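Local coordinates for SspB protein (Streptomyces clavuligerus, PDB 6JUF) that probably serves as the metal-dependent DNA-nicking component of the SspABCD-SspE system, which senses phosphorothioated DNA and defends the bacterium against phages, at residues 69-74 with 122-127; 88-93 with 114-119; 289-292 with 297-300; 310-315 with 320-325. One frame throughout, in Å; residues are numbered along the deposited sequence.

Contact 1 (69-74 with 122-127); sequences LTREHY and PGTKSW
Arg71 and the carbonyl of Gly123 make a single polar bridge between strand 70-74, half of a two-stranded antiparallel sheet with strand 83-87, and the loop that runs from helix 107-118 to helix 129-137. The backbones stay well apart, with Arg71 and Thr124 nearest at 9.3 Å between their CA atoms, so the arginine has to span the gap. Its chain is bent at the second torsion (chi2 -97°), which swings the guanidinium over to the loop. There both terminal nitrogens fork onto one acceptor: Arg71 NH2 lies 2.7 Å from Gly123 O and Arg71 NH1 3.0 Å from the same Gly123 O. The oxygen sits in the plane of the guanidinium, although NH2 approaches from above the plane of the carbonyl while NH1 lies within it. Thr124 adds its methyl CG2 over one face of the guanidinium, toward the rim. Gly123 itself has a positive phi of 90°. Helix 339-350 also packs on the arginine, through Leu340 and Ala343, and its Glu347 receives Lys125 N while forming a weak, long ion pair with Arg71 NH1. A charged group thus spends two N-H donors on one neutral oxygen, and the nearby glutamate probably offsets part of its positive charge.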
loop_
_atom_site.group_PDB
_atom_site.type_symbol
_atom_site.label_atom_id
_atom_site.label_comp_id
_atom_site.label_asym_id
_atom_site.label_seq_id
_atom_site.Cartn_x
_atom_site.Cartn_y
_atom_site.Cartn_z
ATOM N N LEU B 69 -8.445 -16.389 -2.774
ATOM C CA LEU B 69 -9.539 -15.586 -2.246
ATOM C C LEU B 69 -10.840 -15.927 -2.938
ATOM O O LEU B 69 -11.924 -15.630 -2.420
ATOM C CB LEU B 69 -9.230 -14.077 -2.396
ATOM C CG LEU B 69 -7.965 -13.630 -1.625
ATOM C CD1 LEU B 69 -7.598 -12.222 -2.064
ATOM C CD2 LEU B 69 -8.136 -13.586 -0.109
ATOM N N THR B 70 -10.747 -16.541 -4.124
ATOM C CA THR B 70 -11.918 -17.127 -4.772
ATOM C C THR B 70 -11.550 -18.476 -5.314
ATOM O O THR B 70 -10.351 -18.791 -5.439
ATOM C CB THR B 70 -12.372 -16.325 -5.995
ATOM O OG1 THR B 70 -11.252 -16.185 -6.921
ATOM C CG2 THR B 70 -12.899 -14.929 -5.595
ATOM N N ARG B 71 -12.615 -19.280 -5.546
ATOM C CA ARG B 71 -12.513 -20.487 -6.360
ATOM C C ARG B 71 -13.467 -20.269 -7.530
ATOM O O ARG B 71 -14.424 -19.487 -7.404
ATOM C CB ARG B 71 -12.927 -21.753 -5.576
ATOM C CG ARG B 71 -11.867 -22.419 -4.677
ATOM C CD ARG B 71 -11.309 -23.571 -5.575
ATOM N NE ARG B 71 -10.815 -24.507 -4.689
ATOM C CZ ARG B 71 -9.988 -25.479 -4.924
ATOM N NH1 ARG B 71 -9.556 -25.707 -6.162
ATOM N NH2 ARG B 71 -9.631 -26.207 -3.874
ATOM N N GLU B 72 -13.263 -20.962 -8.637
ATOM C CA GLU B 72 -14.148 -20.848 -9.758
ATOM C C GLU B 72 -14.733 -22.245 -10.100
ATOM O O GLU B 72 -14.089 -23.297 -9.925
ATOM C CB GLU B 72 -13.423 -20.231 -10.990
ATOM C CG GLU B 72 -12.929 -18.811 -10.744
ATOM C CD GLU B 72 -12.403 -18.176 -11.997
ATOM O OE1 GLU B 72 -12.486 -18.762 -13.101
ATOM O OE2 GLU B 72 -11.842 -17.077 -11.863
ATOM N N HIS B 73 -15.978 -22.195 -10.595
ATOM C CA HIS B 73 -16.691 -23.444 -10.980
ATOM C C HIS B 73 -17.810 -23.153 -11.908
ATOM O O HIS B 73 -18.309 -22.050 -11.883
ATOM C CB HIS B 73 -17.209 -24.175 -9.742
ATOM C CG HIS B 73 -17.463 -25.651 -9.991
ATOM N ND1 HIS B 73 -18.700 -26.153 -9.986
ATOM C CD2 HIS B 73 -16.624 -26.681 -10.409
ATOM C CE1 HIS B 73 -18.654 -27.477 -10.266
ATOM N NE2 HIS B 73 -17.394 -27.789 -10.548
ATOM N N TYR B 74 -18.271 -24.118 -12.710
ATOM C CA TYR B 74 -19.485 -23.857 -13.504
ATOM C C TYR B 74 -20.683 -23.513 -12.606
ATOM O O TYR B 74 -20.840 -24.053 -11.485
ATOM C CB TYR B 74 -19.828 -25.055 -14.405
ATOM C CG TYR B 74 -18.612 -25.615 -15.140
ATOM C CD1 TYR B 74 -18.126 -25.005 -16.310
ATOM C CD2 TYR B 74 -17.941 -26.741 -14.650
ATOM C CE1 TYR B 74 -17.026 -25.523 -16.988
ATOM C CE2 TYR B 74 -16.831 -27.254 -15.305
ATOM C CZ TYR B 74 -16.375 -26.647 -16.474
ATOM O OH TYR B 74 -15.266 -27.172 -17.135
ATOM N N PRO B 122 -3.039 -30.919 -2.329
ATOM C CA PRO B 122 -3.936 -31.692 -3.180
ATOM C C PRO B 122 -5.315 -31.064 -3.186
ATOM O O PRO B 122 -5.896 -30.736 -2.135
ATOM C CB PRO B 122 -3.953 -33.086 -2.505
ATOM C CG PRO B 122 -2.656 -33.146 -1.748
ATOM C CD PRO B 122 -2.349 -31.750 -1.314
ATOM N N GLY B 123 -5.817 -30.852 -4.382
ATOM C CA GLY B 123 -7.122 -30.216 -4.568
ATOM C C GLY B 123 -7.056 -28.684 -4.677
ATOM O O GLY B 123 -8.047 -28.054 -5.082
ATOM N N THR B 124 -5.909 -28.075 -4.370
ATOM C CA THR B 124 -5.704 -26.598 -4.488
ATOM C C THR B 124 -4.283 -26.190 -4.878
ATOM O O THR B 124 -3.490 -25.747 -4.047
ATOM C CB THR B 124 -6.129 -25.841 -3.196
ATOM O OG1 THR B 124 -7.367 -26.347 -2.707
ATOM C CG2 THR B 124 -6.266 -24.296 -3.433
ATOM N N LYS B 125 -3.962 -26.389 -6.163
ATOM C CA LYS B 125 -2.624 -26.103 -6.681
ATOM C C LYS B 125 -2.457 -24.582 -6.829
ATOM O O LYS B 125 -3.430 -23.802 -6.782
ATOM C CB LYS B 125 -2.443 -26.778 -8.051
ATOM C CG LYS B 125 -2.169 -28.256 -8.017
ATOM C CD LYS B 125 -2.147 -28.792 -9.459
ATOM C CE LYS B 125 -1.491 -30.166 -9.462
ATOM N NZ LYS B 125 -1.332 -30.677 -10.852
ATOM N N SER B 126 -1.237 -24.127 -7.051
ATOM C CA SER B 126 -0.957 -22.696 -7.279
ATOM C C SER B 126 -1.340 -22.272 -8.709
ATOM O O SER B 126 -1.194 -23.019 -9.661
ATOM C CB SER B 126 0.529 -22.471 -7.064
ATOM O OG SER B 126 0.890 -21.095 -7.315
ATOM N N TRP B 127 -1.826 -21.043 -8.798
ATOM C CA TRP B 127 -2.117 -20.347 -10.066
ATOM C C TRP B 127 -0.956 -19.576 -10.559
ATOM O O TRP B 127 -1.100 -18.887 -11.571
ATOM C CB TRP B 127 -3.353 -19.428 -9.934
ATOM C CG TRP B 127 -4.588 -20.213 -9.683
ATOM C CD1 TRP B 127 -5.254 -20.450 -8.453
ATOM C CD2 TRP B 127 -5.314 -20.992 -10.670
ATOM N NE1 TRP B 127 -6.304 -21.316 -8.645
ATOM C CE2 TRP B 127 -6.383 -21.672 -9.956
ATOM C CE3 TRP B 127 -5.147 -21.234 -12.038
ATOM C CZ2 TRP B 127 -7.253 -22.502 -10.587
ATOM C CZ3 TRP B 127 -6.052 -22.081 -12.658
ATOM C CH2 TRP B 127 -7.068 -22.701 -11.947
#

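Contact 2 (88-93 with 114-119); sequences TWEARW and HWWLLS
Trp116 reaches across from helix 107-118 and sets the far end of its six-membered ring against Glu90 and Trp93 of helix 89-95. Its CH2 atom does most of the touching, 3.7 Å from Glu90 CB, while Trp116 CZ2 lies 4.0 Å from Glu90 CG. Almost one turn further along the helix, Trp93 CZ3, on the six-membered ring, comes within 4.1 Å of Trp116 CH2, the two side chains crossing at about a right angle. Only aliphatic carbons of the glutamate take part here: a bend at chi2 (74°) turns the carboxylate off to the side, where it makes a salt bridge to Arg330. Both indoles are tethered at their nitrogens, Trp116 NE1 to Tyr236 OH and Trp93 NE1 to Asp315 OD1, and Trp311 of helix 306-317 packs on Trp116 as well as on Glu90. Further out, Thr88 caps the start of helix 89-95, accepting Ala91 N at its OG1 over 3.2 Å. Lys68 NZ is bonded to the carbonyls of Trp116 and Ser119 where the other helix ends. Contact between the two helices is therefore carried by carbon alone, while the polar ends of all three residues find partners in other parts of the fold; those outer bonds should limit how far either indole can turn within this buried core.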
loop_
_atom_site.group_PDB
_atom_site.type_symbol
_atom_site.label_atom_id
_atom_site.label_comp_id
_atom_site.label_asym_id
_atom_site.label_seq_id
_atom_site.Cartn_x
_atom_site.Cartn_y
_atom_site.Cartn_z
ATOM N N THR B 88 -13.696 -17.549 -0.954
ATOM C CA THR B 88 -13.297 -18.632 -0.098
ATOM C C THR B 88 -13.516 -18.229 1.338
ATOM O O THR B 88 -13.618 -16.999 1.638
ATOM C CB THR B 88 -11.816 -18.943 -0.312
ATOM O OG1 THR B 88 -11.067 -17.746 -0.012
ATOM C CG2 THR B 88 -11.532 -19.341 -1.736
ATOM N N TRP B 89 -13.531 -19.169 2.242
ATOM C CA TRP B 89 -13.639 -18.855 3.663
ATOM C C TRP B 89 -12.455 -18.027 4.077
ATOM O O TRP B 89 -12.594 -17.153 4.943
ATOM C CB TRP B 89 -13.753 -20.167 4.430
ATOM C CG TRP B 89 -13.790 -19.952 5.942
ATOM C CD1 TRP B 89 -14.916 -19.820 6.749
ATOM C CD2 TRP B 89 -12.648 -19.831 6.870
ATOM N NE1 TRP B 89 -14.562 -19.687 8.071
ATOM C CE2 TRP B 89 -13.211 -19.635 8.199
ATOM C CE3 TRP B 89 -11.270 -19.830 6.705
ATOM C CZ2 TRP B 89 -12.408 -19.543 9.346
ATOM C CZ3 TRP B 89 -10.469 -19.682 7.826
ATOM C CH2 TRP B 89 -11.021 -19.553 9.121
ATOM N N GLU B 90 -11.266 -18.260 3.476
ATOM C CA GLU B 90 -10.121 -17.442 3.825
ATOM C C GLU B 90 -10.314 -15.959 3.511
ATOM O O GLU B 90 -9.837 -15.062 4.244
ATOM C CB GLU B 90 -8.785 -17.990 3.166
ATOM C CG GLU B 90 -8.274 -19.266 3.810
ATOM C CD GLU B 90 -9.047 -20.527 3.475
ATOM O OE1 GLU B 90 -9.918 -20.515 2.510
ATOM O OE2 GLU B 90 -8.781 -21.524 4.120
ATOM N N ALA B 91 -10.974 -15.655 2.388
ATOM C CA ALA B 91 -11.256 -14.278 2.046
ATOM C C ALA B 91 -12.256 -13.699 3.070
ATOM O O ALA B 91 -12.069 -12.554 3.521
ATOM C CB ALA B 91 -11.845 -14.159 0.640
ATOM N N ARG B 92 -13.262 -14.460 3.489
ATOM C CA ARG B 92 -14.169 -13.986 4.548
ATOM C C ARG B 92 -13.352 -13.699 5.837
ATOM O O ARG B 92 -13.653 -12.713 6.501
ATOM C CB ARG B 92 -15.244 -15.043 4.842
ATOM C CG ARG B 92 -16.100 -14.818 6.075
ATOM C CD ARG B 92 -16.933 -13.549 5.924
ATOM N NE ARG B 92 -17.765 -13.228 7.107
ATOM C CZ ARG B 92 -17.352 -12.508 8.149
ATOM N NH1 ARG B 92 -16.074 -12.085 8.263
ATOM N NH2 ARG B 92 -18.212 -12.255 9.147
ATOM N N TRP B 93 -12.402 -14.549 6.190
ATOM C CA TRP B 93 -11.645 -14.375 7.416
ATOM C C TRP B 93 -10.750 -13.139 7.315
ATOM O O TRP B 93 -10.587 -12.420 8.285
ATOM C CB TRP B 93 -10.874 -15.659 7.697
ATOM C CG TRP B 93 -9.912 -15.517 8.842
ATOM C CD1 TRP B 93 -10.130 -15.770 10.190
ATOM C CD2 TRP B 93 -8.507 -15.118 8.734
ATOM N NE1 TRP B 93 -8.996 -15.498 10.912
ATOM C CE2 TRP B 93 -7.976 -15.111 10.076
ATOM C CE3 TRP B 93 -7.669 -14.760 7.658
ATOM C CZ2 TRP B 93 -6.636 -14.764 10.350
ATOM C CZ3 TRP B 93 -6.329 -14.462 7.956
ATOM C CH2 TRP B 93 -5.854 -14.436 9.294
ATOM N N HIS B 114 1.346 -13.610 0.292
ATOM C CA HIS B 114 2.458 -14.153 -0.482
ATOM C C HIS B 114 2.531 -15.672 -0.329
ATOM O O HIS B 114 2.636 -16.422 -1.308
ATOM C CB HIS B 114 3.767 -13.453 -0.053
ATOM C CG HIS B 114 4.969 -14.039 -0.688
ATOM N ND1 HIS B 114 5.918 -14.773 -0.005
ATOM C CD2 HIS B 114 5.381 -13.989 -2.006
ATOM C CE1 HIS B 114 6.885 -15.145 -0.895
ATOM N NE2 HIS B 114 6.523 -14.695 -2.108
ATOM N N TRP B 115 2.370 -16.140 0.914
ATOM C CA TRP B 115 2.328 -17.572 1.184
ATOM C C TRP B 115 1.164 -18.229 0.414
ATOM O O TRP B 115 1.326 -19.274 -0.232
ATOM C CB TRP B 115 2.178 -17.774 2.702
ATOM C CG TRP B 115 2.080 -19.257 3.066
ATOM C CD1 TRP B 115 0.934 -19.963 3.479
ATOM C CD2 TRP B 115 3.160 -20.271 2.984
ATOM N NE1 TRP B 115 1.223 -21.272 3.700
ATOM C CE2 TRP B 115 2.567 -21.530 3.441
ATOM C CE3 TRP B 115 4.534 -20.226 2.672
ATOM C CZ2 TRP B 115 3.287 -22.716 3.462
ATOM C CZ3 TRP B 115 5.232 -21.438 2.710
ATOM C CH2 TRP B 115 4.598 -22.653 3.089
ATOM N N TRP B 116 -0.011 -17.554 0.419
ATOM C CA TRP B 116 -1.162 -18.128 -0.283
ATOM C C TRP B 116 -0.997 -18.175 -1.773
ATOM O O TRP B 116 -1.404 -19.134 -2.411
ATOM C CB TRP B 116 -2.448 -17.405 0.052
ATOM C CG TRP B 116 -2.905 -17.674 1.480
ATOM C CD1 TRP B 116 -2.414 -18.653 2.390
ATOM C CD2 TRP B 116 -3.979 -16.979 2.202
ATOM N NE1 TRP B 116 -3.097 -18.575 3.593
ATOM C CE2 TRP B 116 -4.034 -17.581 3.558
ATOM C CE3 TRP B 116 -4.831 -15.923 1.904
ATOM C CZ2 TRP B 116 -4.965 -17.141 4.527
ATOM C CZ3 TRP B 116 -5.755 -15.508 2.864
ATOM C CH2 TRP B 116 -5.803 -16.072 4.175
ATOM N N LEU B 117 -0.265 -17.186 -2.317
ATOM C CA LEU B 117 -0.037 -17.129 -3.767
ATOM C C LEU B 117 0.812 -18.369 -4.205
ATOM O O LEU B 117 0.571 -18.960 -5.229
ATOM C CB LEU B 117 0.692 -15.837 -4.158
ATOM C CG LEU B 117 1.043 -15.666 -5.649
ATOM C CD1 LEU B 117 -0.219 -15.730 -6.586
ATOM C CD2 LEU B 117 1.789 -14.371 -5.883
ATOM N N LEU B 118 1.779 -18.715 -3.372
ATOM C CA LEU B 118 2.730 -19.809 -3.664
ATOM C C LEU B 118 2.146 -21.176 -3.297
ATOM O O LEU B 118 2.613 -22.221 -3.720
ATOM C CB LEU B 118 4.052 -19.560 -2.930
ATOM C CG LEU B 118 4.898 -18.381 -3.376
ATOM C CD1 LEU B 118 6.039 -18.197 -2.399
ATOM C CD2 LEU B 118 5.400 -18.559 -4.816
ATOM N N SER B 119 1.085 -21.137 -2.493
ATOM C CA SER B 119 0.562 -22.360 -1.844
ATOM C C SER B 119 0.058 -23.416 -2.821
ATOM O O SER B 119 -0.566 -23.078 -3.808
ATOM C CB SER B 119 -0.581 -21.991 -0.876
ATOM O OG SER B 119 -1.043 -23.109 -0.171
#

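Contact 3 (289-292 with 297-300); sequences LQLV and QRSL
Strands 289-292 and 298-300 run antiparallel, 169° between their directions and 4.7 Å apart at closest approach, as the two arms of a beta hairpin. Val292 and Ser299 form its hydrogen-bonded pair, Val292 N to Ser299 O at 2.9 Å and Ser299 N to Val292 O at 2.8 Å; Leu291 and Leu300 are the adjoining non-hydrogen-bonded pair. On the leucine face, Leu291 divides its two methyls. CD2 leans toward its partner, 4.1 Å from Leu300 CB, whereas CD1 lies over one face of the Arg298 guanidinium, 3.4 Å from Arg298 NH1. Bends at chi2 and chi3 (-130° and -82°) bring the guanidinium over toward the neighbouring strand, to that methyl. Its NH1 also forms a salt bridge with Glu280, so the planar group is held by charge and packed against carbon together. Val292 and Ser299 direct their side chains to the other face. Strand 298-302 is the middle one of three, bonded on its far side to strand 250-253 through Leu300 and Ile252. Helix 272-285 covers the leucine face, with Leu279 touching both Leu291 and Leu300, and helix 231-243 brings Leu239 against Leu289 and Leu300.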
loop_
_atom_site.group_PDB
_atom_site.type_symbol
_atom_site.label_atom_id
_atom_site.label_comp_id
_atom_site.label_asym_id
_atom_site.label_seq_id
_atom_site.Cartn_x
_atom_site.Cartn_y
_atom_site.Cartn_z
ATOM N N LEU B 289 2.642 -28.191 20.510
ATOM C CA LEU B 289 3.785 -28.040 19.625
ATOM C C LEU B 289 5.078 -28.158 20.419
ATOM O O LEU B 289 5.203 -27.618 21.498
ATOM C CB LEU B 289 3.769 -26.655 18.921
ATOM C CG LEU B 289 2.497 -26.372 18.113
ATOM C CD1 LEU B 289 2.615 -24.959 17.544
ATOM C CD2 LEU B 289 2.243 -27.397 16.991
ATOM N N GLN B 290 6.052 -28.865 19.855
ATOM C CA GLN B 290 7.401 -28.936 20.458
ATOM C C GLN B 290 8.472 -28.877 19.375
ATOM O O GLN B 290 8.254 -29.201 18.221
ATOM C CB GLN B 290 7.629 -30.232 21.280
ATOM C CG GLN B 290 6.783 -30.279 22.540
ATOM C CD GLN B 290 7.218 -31.415 23.478
ATOM O OE1 GLN B 290 8.093 -32.208 23.142
ATOM N NE2 GLN B 290 6.665 -31.445 24.671
ATOM N N LEU B 291 9.640 -28.435 19.773
ATOM C CA LEU B 291 10.831 -28.635 18.985
ATOM C C LEU B 291 11.610 -29.745 19.669
ATOM O O LEU B 291 11.909 -29.636 20.845
ATOM C CB LEU B 291 11.709 -27.392 18.888
ATOM C CG LEU B 291 11.223 -26.258 17.958
ATOM C CD1 LEU B 291 12.428 -25.350 17.719
ATOM C CD2 LEU B 291 10.747 -26.759 16.593
ATOM N N VAL B 292 11.923 -30.798 18.912
ATOM C CA VAL B 292 12.567 -32.005 19.453
ATOM C C VAL B 292 13.819 -32.336 18.644
ATOM O O VAL B 292 13.855 -32.133 17.439
ATOM C CB VAL B 292 11.571 -33.183 19.440
ATOM C CG1 VAL B 292 12.231 -34.494 19.842
ATOM C CG2 VAL B 292 10.392 -32.881 20.365
ATOM N N GLN B 297 19.068 -33.941 14.588
ATOM C CA GLN B 297 18.476 -32.879 13.797
ATOM C C GLN B 297 17.181 -32.485 14.494
ATOM O O GLN B 297 16.585 -33.325 15.143
ATOM C CB GLN B 297 18.201 -33.384 12.387
ATOM C CG GLN B 297 17.229 -34.543 12.341
ATOM C CD GLN B 297 16.301 -34.490 11.138
ATOM O OE1 GLN B 297 16.209 -33.458 10.441
ATOM N NE2 GLN B 297 15.587 -35.593 10.891
ATOM N N ARG B 298 16.769 -31.219 14.406
ATOM C CA ARG B 298 15.578 -30.790 15.097
ATOM C C ARG B 298 14.372 -30.921 14.201
ATOM O O ARG B 298 14.449 -30.708 13.002
ATOM C CB ARG B 298 15.699 -29.325 15.573
ATOM C CG ARG B 298 16.688 -29.146 16.707
ATOM C CD ARG B 298 16.137 -28.350 17.884
ATOM N NE ARG B 298 16.223 -26.928 17.621
ATOM C CZ ARG B 298 15.758 -25.945 18.404
ATOM N NH1 ARG B 298 15.126 -26.177 19.567
ATOM N NH2 ARG B 298 15.912 -24.698 17.999
ATOM N N SER B 299 13.250 -31.219 14.821
ATOM C CA SER B 299 11.969 -31.247 14.166
ATOM C C SER B 299 10.936 -30.488 14.975
ATOM O O SER B 299 11.003 -30.380 16.240
ATOM C CB SER B 299 11.455 -32.670 13.960
ATOM O OG SER B 299 12.310 -33.364 13.060
ATOM N N LEU B 300 9.958 -29.985 14.234
ATOM C CA LEU B 300 8.711 -29.511 14.846
ATOM C C LEU B 300 7.731 -30.668 14.972
ATOM O O LEU B 300 7.439 -31.376 13.985
ATOM C CB LEU B 300 8.109 -28.417 13.970
ATOM C CG LEU B 300 6.661 -27.946 14.241
ATOM C CD1 LEU B 300 6.601 -27.185 15.564
ATOM C CD2 LEU B 300 6.177 -27.074 13.064
#

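Contact 4 (310-315 with 320-325); sequences AWDVLD and NVRSRP
Asp315 OD2 is gripped by two donors from one residue, Arg322 NE at 2.9 Å and the backbone Arg322 N at 3.1 Å. This is the hub of a salt-bridge network in which two acids of helix 306-317 hold the short 3-10 turn 321-323 that follows it. The backbone N-H comes to the syn lone pair of OD2, while NE reaches the same oxygen from above the carboxylate plane, leaving carboxylate and guanidinium nearly perpendicular at 89°. With its CG anti to the backbone N (chi1 -156°), Asp315 can point its carboxylate at the turn. Asp312, almost one helical turn earlier, takes the other end of the arginine: Arg322 NH2 gives a nearly straight bond, 2.9 Å long, to the anti lone pair of Asp312 OD1, an oxygen that lies in the guanidinium plane. Water 1 also joins these two side chains, giving a hydrogen to Asp312 OD1 and accepting from Arg322 NH1. The backbone adds Asn320 N to Asp315 O at 2.8 Å. Asp315 OD1 is also occupied, by a residue of helix 89-95, so both carboxylate oxygens are engaged; their several donors would probably favour the ionised acid. Water 3 gives OD2 a further hydrogen, at 2.7 Å from Asp315 OD2, and lies 3.1 Å from Ser323 OG.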
loop_
_atom_site.group_PDB
_atom_site.type_symbol
_atom_site.label_atom_id
_atom_site.label_comp_id
_atom_site.label_asym_id
_atom_site.label_seq_id
_atom_site.Cartn_x
_atom_site.Cartn_y
_atom_site.Cartn_z
ATOM N N ALA B 310 -2.387 -24.921 12.700
ATOM C CA ALA B 310 -1.918 -23.805 11.944
ATOM C C ALA B 310 -2.918 -22.655 12.057
ATOM O O ALA B 310 -2.499 -21.506 12.226
ATOM C CB ALA B 310 -1.745 -24.195 10.463
ATOM N N TRP B 311 -4.198 -22.952 11.916
ATOM C CA TRP B 311 -5.194 -21.946 12.033
ATOM C C TRP B 311 -5.402 -21.408 13.437
ATOM O O TRP B 311 -5.817 -20.275 13.549
ATOM C CB TRP B 311 -6.498 -22.382 11.355
ATOM C CG TRP B 311 -6.351 -22.102 9.897
ATOM C CD1 TRP B 311 -5.890 -22.949 8.896
ATOM C CD2 TRP B 311 -6.620 -20.851 9.248
ATOM N NE1 TRP B 311 -5.874 -22.312 7.708
ATOM C CE2 TRP B 311 -6.304 -21.046 7.850
ATOM C CE3 TRP B 311 -7.088 -19.613 9.675
ATOM C CZ2 TRP B 311 -6.428 -20.015 6.915
ATOM C CZ3 TRP B 311 -7.251 -18.598 8.752
ATOM C CH2 TRP B 311 -6.905 -18.789 7.384
ATOM N N ASP B 312 -5.250 -22.196 14.492
ATOM C CA ASP B 312 -5.224 -21.616 15.848
ATOM C C ASP B 312 -4.139 -20.561 15.936
ATOM O O ASP B 312 -4.375 -19.466 16.449
ATOM C CB ASP B 312 -4.989 -22.675 16.924
ATOM C CG ASP B 312 -6.156 -23.646 17.073
ATOM O OD1 ASP B 312 -7.273 -23.279 16.632
ATOM O OD2 ASP B 312 -5.938 -24.777 17.577
ATOM N N VAL B 313 -2.938 -20.901 15.488
ATOM C CA VAL B 313 -1.787 -20.010 15.610
ATOM C C VAL B 313 -2.045 -18.746 14.762
ATOM O O VAL B 313 -1.815 -17.626 15.192
ATOM C CB VAL B 313 -0.532 -20.729 15.067
ATOM C CG1 VAL B 313 0.652 -19.782 14.845
ATOM C CG2 VAL B 313 -0.100 -21.832 16.022
ATOM N N LEU B 314 -2.558 -18.916 13.565
ATOM C CA LEU B 314 -2.815 -17.770 12.693
ATOM C C LEU B 314 -3.957 -16.885 13.243
ATOM O O LEU B 314 -3.838 -15.707 13.255
ATOM C CB LEU B 314 -3.172 -18.228 11.269
ATOM C CG LEU B 314 -3.431 -17.120 10.247
ATOM C CD1 LEU B 314 -2.248 -16.146 10.157
ATOM C CD2 LEU B 314 -3.695 -17.708 8.858
ATOM N N ASP B 315 -5.037 -17.470 13.731
ATOM C CA ASP B 315 -6.107 -16.671 14.266
ATOM C C ASP B 315 -5.628 -15.926 15.498
ATOM O O ASP B 315 -6.073 -14.778 15.723
ATOM C CB ASP B 315 -7.307 -17.545 14.577
ATOM C CG ASP B 315 -8.624 -16.759 14.573
ATOM O OD1 ASP B 315 -8.690 -15.757 13.818
ATOM O OD2 ASP B 315 -9.574 -17.167 15.244
ATOM N N ASN B 320 -8.055 -13.644 17.314
ATOM C CA ASN B 320 -9.127 -14.628 17.342
ATOM C C ASN B 320 -10.394 -14.099 16.708
ATOM O O ASN B 320 -11.468 -14.006 17.322
ATOM C CB ASN B 320 -9.298 -15.107 18.794
ATOM C CG ASN B 320 -8.022 -15.740 19.319
ATOM O OD1 ASN B 320 -7.495 -15.332 20.379
ATOM N ND2 ASN B 320 -7.505 -16.709 18.598
ATOM N N VAL B 321 -10.250 -13.777 15.416
ATOM C CA VAL B 321 -11.407 -13.391 14.589
ATOM C C VAL B 321 -12.546 -14.417 14.668
ATOM O O VAL B 321 -13.746 -13.996 14.635
ATOM C CB VAL B 321 -10.949 -13.241 13.126
ATOM C CG1 VAL B 321 -12.078 -12.838 12.223
ATOM C CG2 VAL B 321 -9.825 -12.209 13.043
ATOM N N ARG B 322 -12.219 -15.703 14.705
ATOM C CA ARG B 322 -13.243 -16.771 14.623
ATOM C C ARG B 322 -14.210 -16.733 15.833
ATOM O O ARG B 322 -15.294 -17.293 15.779
ATOM C CB ARG B 322 -12.585 -18.159 14.461
ATOM C CG ARG B 322 -11.840 -18.381 13.142
ATOM C CD ARG B 322 -11.100 -19.709 13.103
ATOM N NE ARG B 322 -10.167 -19.845 14.244
ATOM C CZ ARG B 322 -9.500 -20.961 14.528
ATOM N NH1 ARG B 322 -9.583 -22.013 13.749
ATOM N NH2 ARG B 322 -8.740 -20.956 15.586
ATOM N N SER B 323 -13.767 -16.078 16.903
ATOM C CA SER B 323 -14.533 -15.898 18.150
ATOM C C SER B 323 -15.550 -14.791 18.131
ATOM O O SER B 323 -16.392 -14.698 19.038
ATOM C CB SER B 323 -13.585 -15.593 19.305
ATOM O OG SER B 323 -12.844 -16.754 19.525
ATOM N N ARG B 324 -15.483 -13.946 17.114
ATOM C CA ARG B 324 -16.340 -12.765 17.021
ATOM C C ARG B 324 -17.759 -13.251 16.777
ATOM O O ARG B 324 -17.987 -14.307 16.125
ATOM C CB ARG B 324 -15.913 -11.827 15.890
ATOM C CG ARG B 324 -14.567 -11.201 16.159
ATOM C CD ARG B 324 -14.099 -10.261 15.039
ATOM N NE ARG B 324 -12.722 -9.904 15.345
ATOM C CZ ARG B 324 -11.888 -9.244 14.552
ATOM N NH1 ARG B 324 -12.284 -8.828 13.369
ATOM N NH2 ARG B 324 -10.651 -9.004 14.957
ATOM N N PRO B 325 -18.721 -12.471 17.314
ATOM C CA PRO B 325 -20.132 -12.807 17.106
ATOM C C PRO B 325 -20.459 -13.027 15.640
ATOM O O PRO B 325 -20.100 -12.178 14.791
ATOM C CB PRO B 325 -20.872 -11.583 17.630
ATOM C CG PRO B 325 -19.945 -11.027 18.652
ATOM C CD PRO B 325 -18.563 -11.220 18.077
HETATM O O HOH W 1 -8.448 -24.657 14.009
HETATM O O HOH W 2 -6.931 -19.302 17.622
HETATM O O HOH W 3 -10.629 -17.966 17.644
#

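In the fold
Contact 2 lies between two of the others. It touches contact 1 just ahead of strand 70-74, where Leu69 O and Thr88 N, 3.0 Å apart in a probable hydrogen bond, join that strand to the N-cap residue of helix 89-95; Ser126 OG meets Leu117 O at the same distance. It also touches contact 4, through the 2.9 Å from Trp93 NE1 to Asp315 OD1 and through Trp311, which packs on Trp89 and Trp93. Contact 3 stands out at the periphery, its centre 27 Å from that of contact 2, though strand 298-302 leads along the chain into helix 306-317 of contact 4. All four lie away from Glu18, which binds magnesium in another structure of this protein; no metal is bound to this chain here.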